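Local coordinates for protein ethylbenzene dehydrogenase alpha-subunit (Aromatoleum aromaticum, PDB 2IVF) that serves as the alpha-subunit of a dehydrogenase, holding a molybdenum atom, two pterin guanosine dinucleotides and an iron/sulfur cluster, at residues D579-K584 with H818-E823; V874-N877 with E883-I886. One frame throughout, in Å; residues are numbered along the deposited sequence.

Contact 1 and contact 2 lie in separate parts of the subunit, with centres about 43 Å apart and nearest atoms about 31 Å apart. They follow one another along the chain: both segments of contact 1 precede those of contact 2. Contact 1 joins the end of helix 574-583, in the part of the chain that belongs to the molybdopterin oxidoreductase family, to the start of helix 819-824. Contact 2 ties strand 873-877 to the turn after helix 878-883. They share no helix, strand or sheet: contact 1, centred on a buried indole hydrogen bond with a small apolar touch, joins regions far apart in sequence, whereas contact 2, wholly apolar, closes a short strand-helix-turn unit within the dinucleotide-binding domain.

Contact 1 (D579-K584 with H818-E823); sequences DEAKEK and HDWYLE
A581 and W820 mark the closest backbone approach, their CA atoms 10.6 Å apart, so the end of helix 574-583 and the N-terminal turn of helix 819-824 meet through side chains alone. This is a helix-to-helix contact between distant parts of the chain of a molybdopterin oxidoreductase, built on a buried indole N-H held by a carboxylate. The W820 NE1 to E580 OE2 hydrogen bond measures 2.9 Å, with an N-H...O angle of 152°. The indole nitrogen reaches OE2 from above the carboxylate, 50° out of its plane. With CG anti to the backbone N (chi1 -172°) and the chain extended beyond it, E580 reaches across to the ring edge. A581 adds an apolar touch, its CB lying 4.1 Å from W820 CH2.

A second donor shares the same oxygen: K584, one helical turn on, forms a salt bridge from NZ to E580 OE2, and K572 pairs with OE1, so both carboxylate oxygens have a cationic partner, which would probably stabilise the negative charge. Y577 and W586 meet the indole edge-to-face. H818 is the N-cap of the second helix; its CE1 lies 3.5 Å above one face of the indole, toward the rim, while its ND1 accepts from W820 N at 3.1 Å.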
# COMPACT_ATOMS: atom_id res chain seq x y z
N ASP A 579 -22.34 22.47 25.62
CA ASP A 579 -22.93 22.96 26.86
C ASP A 579 -24.40 22.60 26.97
O ASP A 579 -24.86 22.26 28.05
CB ASP A 579 -22.77 24.47 26.99
CG ASP A 579 -21.38 24.87 27.46
OD1 ASP A 579 -20.48 23.99 27.57
OD2 ASP A 579 -21.20 26.08 27.72
N GLU A 580 -25.13 22.72 25.87
CA GLU A 580 -26.55 22.41 25.84
C GLU A 580 -26.75 20.91 26.06
O GLU A 580 -27.61 20.47 26.82
CB GLU A 580 -27.14 22.82 24.49
CG GLU A 580 -28.64 22.68 24.47
CD GLU A 580 -29.23 22.75 23.09
OE1 GLU A 580 -28.60 23.31 22.18
OE2 GLU A 580 -30.35 22.24 22.91
N ALA A 581 -25.91 20.12 25.41
CA ALA A 581 -25.95 18.68 25.53
C ALA A 581 -25.65 18.21 26.94
O ALA A 581 -26.36 17.34 27.45
CB ALA A 581 -25.01 18.04 24.54
N LYS A 582 -24.64 18.77 27.59
CA LYS A 582 -24.40 18.37 29.00
C LYS A 582 -25.40 18.90 29.97
O LYS A 582 -25.64 18.27 30.99
CB LYS A 582 -22.98 18.63 29.50
CG LYS A 582 -22.42 19.99 29.33
CD LYS A 582 -20.97 19.83 28.72
CE LYS A 582 -19.91 19.41 29.77
NZ LYS A 582 -19.78 20.39 30.85
N GLU A 583 -25.99 20.04 29.65
CA GLU A 583 -27.07 20.57 30.49
C GLU A 583 -28.22 19.58 30.49
O GLU A 583 -28.87 19.40 31.51
CB GLU A 583 -27.54 21.93 29.99
CG GLU A 583 -28.08 22.80 31.07
CD GLU A 583 -27.02 23.15 32.11
OE1 GLU A 583 -25.81 23.22 31.75
OE2 GLU A 583 -27.39 23.34 33.29
N LYS A 584 -28.46 18.94 29.35
CA LYS A 584 -29.57 17.98 29.19
C LYS A 584 -29.22 16.55 29.65
O LYS A 584 -30.06 15.67 29.63
CB LYS A 584 -30.08 18.00 27.74
CG LYS A 584 -30.76 19.33 27.40
CD LYS A 584 -31.21 19.44 25.94
CE LYS A 584 -31.97 20.75 25.76
NZ LYS A 584 -32.30 21.04 24.34
N HIS A 818 -35.68 15.28 15.53
CA HIS A 818 -35.04 15.86 16.70
C HIS A 818 -34.86 17.34 16.42
O HIS A 818 -34.46 17.73 15.33
CB HIS A 818 -33.68 15.14 16.86
CG HIS A 818 -32.90 15.51 18.08
ND1 HIS A 818 -32.28 16.74 18.22
CD2 HIS A 818 -32.59 14.80 19.19
CE1 HIS A 818 -31.66 16.78 19.39
NE2 HIS A 818 -31.83 15.61 20.00
N ASP A 819 -35.12 18.17 17.43
CA ASP A 819 -35.05 19.64 17.32
C ASP A 819 -33.79 20.18 16.68
O ASP A 819 -33.86 21.07 15.84
CB ASP A 819 -35.24 20.28 18.70
CG ASP A 819 -36.65 20.09 19.24
OD1 ASP A 819 -37.58 19.84 18.44
OD2 ASP A 819 -36.83 20.23 20.47
N TRP A 820 -32.64 19.64 17.05
CA TRP A 820 -31.38 20.10 16.48
C TRP A 820 -31.33 19.88 14.98
O TRP A 820 -30.85 20.74 14.22
CB TRP A 820 -30.20 19.37 17.11
CG TRP A 820 -29.88 19.77 18.52
CD1 TRP A 820 -30.69 20.30 19.43
CD2 TRP A 820 -28.65 19.49 19.18
NE1 TRP A 820 -30.02 20.46 20.63
CE2 TRP A 820 -28.76 19.95 20.49
CE3 TRP A 820 -27.45 18.91 18.77
CZ2 TRP A 820 -27.70 19.87 21.40
CZ3 TRP A 820 -26.41 18.82 19.66
CH2 TRP A 820 -26.55 19.28 20.96
N TYR A 821 -31.77 18.71 14.53
CA TYR A 821 -31.82 18.40 13.11
C TYR A 821 -32.84 19.20 12.31
O TYR A 821 -32.55 19.71 11.22
CB TYR A 821 -32.03 16.89 12.89
CG TYR A 821 -30.75 16.13 13.15
CD1 TYR A 821 -30.25 16.01 14.45
CD2 TYR A 821 -30.02 15.56 12.10
CE1 TYR A 821 -29.09 15.34 14.69
CE2 TYR A 821 -28.88 14.91 12.34
CZ TYR A 821 -28.41 14.80 13.61
OH TYR A 821 -27.25 14.13 13.80
N LEU A 822 -34.03 19.35 12.87
CA LEU A 822 -35.04 20.21 12.33
C LEU A 822 -34.47 21.63 12.11
O LEU A 822 -34.53 22.17 11.00
CB LEU A 822 -36.24 20.23 13.29
CG LEU A 822 -37.18 19.02 13.31
CD1 LEU A 822 -38.32 19.21 14.37
CD2 LEU A 822 -37.78 18.84 11.93
N GLU A 823 -33.88 22.22 13.16
CA GLU A 823 -33.38 23.60 13.09
C GLU A 823 -32.17 23.75 12.14
O GLU A 823 -32.03 24.77 11.50
CB GLU A 823 -33.02 24.12 14.49
CG GLU A 823 -34.27 24.51 15.29
CD GLU A 823 -34.02 25.07 16.69
OE1 GLU A 823 -32.83 25.24 17.09
OE2 GLU A 823 -35.04 25.33 17.38

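Contact 2 (V874-N877 with E883-I886)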
# COMPACT_ATOMS: atom_id res chain seq x y z
N VAL A 874 2.14 15.93 -2.65
CA VAL A 874 0.78 16.39 -2.88
C VAL A 874 0.44 16.23 -4.36
O VAL A 874 1.22 16.63 -5.22
CB VAL A 874 0.55 17.85 -2.46
CG1 VAL A 874 1.47 18.79 -3.23
CG2 VAL A 874 -0.91 18.20 -2.69
N HIS A 875 -0.69 15.58 -4.67
CA HIS A 875 -1.12 15.46 -6.06
C HIS A 875 -1.98 16.66 -6.41
O HIS A 875 -2.95 16.97 -5.71
CB HIS A 875 -1.97 14.22 -6.33
CG HIS A 875 -1.29 12.91 -6.02
ND1 HIS A 875 -1.57 11.76 -6.72
CD2 HIS A 875 -0.38 12.57 -5.08
CE1 HIS A 875 -0.85 10.76 -6.23
NE2 HIS A 875 -0.12 11.23 -5.24
N MET A 876 -1.60 17.34 -7.48
CA MET A 876 -2.33 18.50 -7.96
C MET A 876 -2.73 18.29 -9.39
O MET A 876 -2.00 17.67 -10.17
CB MET A 876 -1.45 19.74 -7.93
CG MET A 876 -0.99 20.20 -6.58
SD MET A 876 -0.04 21.71 -6.75
CE MET A 876 -1.35 22.84 -7.32
N ASN A 877 -3.88 18.83 -9.77
CA ASN A 877 -4.21 18.90 -11.18
C ASN A 877 -3.16 19.67 -11.96
O ASN A 877 -2.69 20.74 -11.54
CB ASN A 877 -5.56 19.61 -11.36
CG ASN A 877 -5.96 19.73 -12.82
OD1 ASN A 877 -5.58 20.69 -13.51
ND2 ASN A 877 -6.63 18.71 -13.31
N GLU A 883 -0.82 26.95 -13.45
CA GLU A 883 -1.27 28.30 -13.18
C GLU A 883 -0.58 28.95 -11.98
O GLU A 883 -0.50 30.15 -11.92
CB GLU A 883 -2.77 28.34 -12.99
CG GLU A 883 -3.50 27.99 -14.30
CD GLU A 883 -5.01 27.98 -14.15
OE1 GLU A 883 -5.50 27.60 -13.06
OE2 GLU A 883 -5.69 28.34 -15.15
N LEU A 884 -0.06 28.14 -11.06
CA LEU A 884 0.68 28.64 -9.91
C LEU A 884 2.18 28.65 -10.14
O LEU A 884 2.96 28.95 -9.23
CB LEU A 884 0.36 27.76 -8.70
CG LEU A 884 -1.04 27.99 -8.15
CD1 LEU A 884 -1.42 26.80 -7.27
CD2 LEU A 884 -1.16 29.36 -7.44
N GLY A 885 2.61 28.30 -11.36
CA GLY A 885 4.02 28.35 -11.73
C GLY A 885 4.77 27.16 -11.15
O GLY A 885 5.96 27.22 -10.91
N ILE A 886 4.04 26.08 -10.92
CA ILE A 886 4.57 24.88 -10.23
C ILE A 886 4.68 23.76 -11.24
O ILE A 886 3.77 23.54 -12.04
CB ILE A 886 3.59 24.46 -9.10
CG1 ILE A 886 3.58 25.49 -7.96
CG2 ILE A 886 3.92 23.08 -8.52
CD1 ILE A 886 2.51 25.24 -6.91
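M876 meets L884 and I886 in an apolar contact with no hydrogen bond between the two segments. Its methyl carbon CE lies 4.0 Å from L884 CD1, and the two side chains cross at about a right angle, the methionine methyl meeting the CD1 branch of the leucine. The sulfur makes the second approach: M876 SD is 4.4 Å from I886 CD1, a looser van der Waals contact. The thioether chain runs extended through CG and SD and then bends at its last torsion (chi3 66°), which turns CE toward the leucine. L884 and I886, the residues flanking G885, therefore meet different atoms of the same side chain. The backbones stay well separated, with 9.7 Å between the CA atoms of M876 and I886.

Polar interactions shape the ends of the intervening helix. N877 is its N-cap: OD1 accepts a hydrogen bond from D880 N and a weak one from K879 N, while ND2 donates to V911 O. At the other end G885 adopts positive phi (78°) in a Schellman motif, with two bonds back into the last turn, and the chain leaves the helix there. The short capped helix and the Schellman turn bring the side chains of L884 and I886 back to M876.

The contact belongs to the dinucleotide-binding domain, of the double-psi beta-barrel clan. M876 pairs through its backbone with R906 and A908 of strand 900-908, and H875 with I917 of strand 915-917. V905 touches both M876 and I886, while I973 of strand 969-975 touches M876, L884 and I886, so the turn after helix 878-883 packs against side chains from three strands of one sheet.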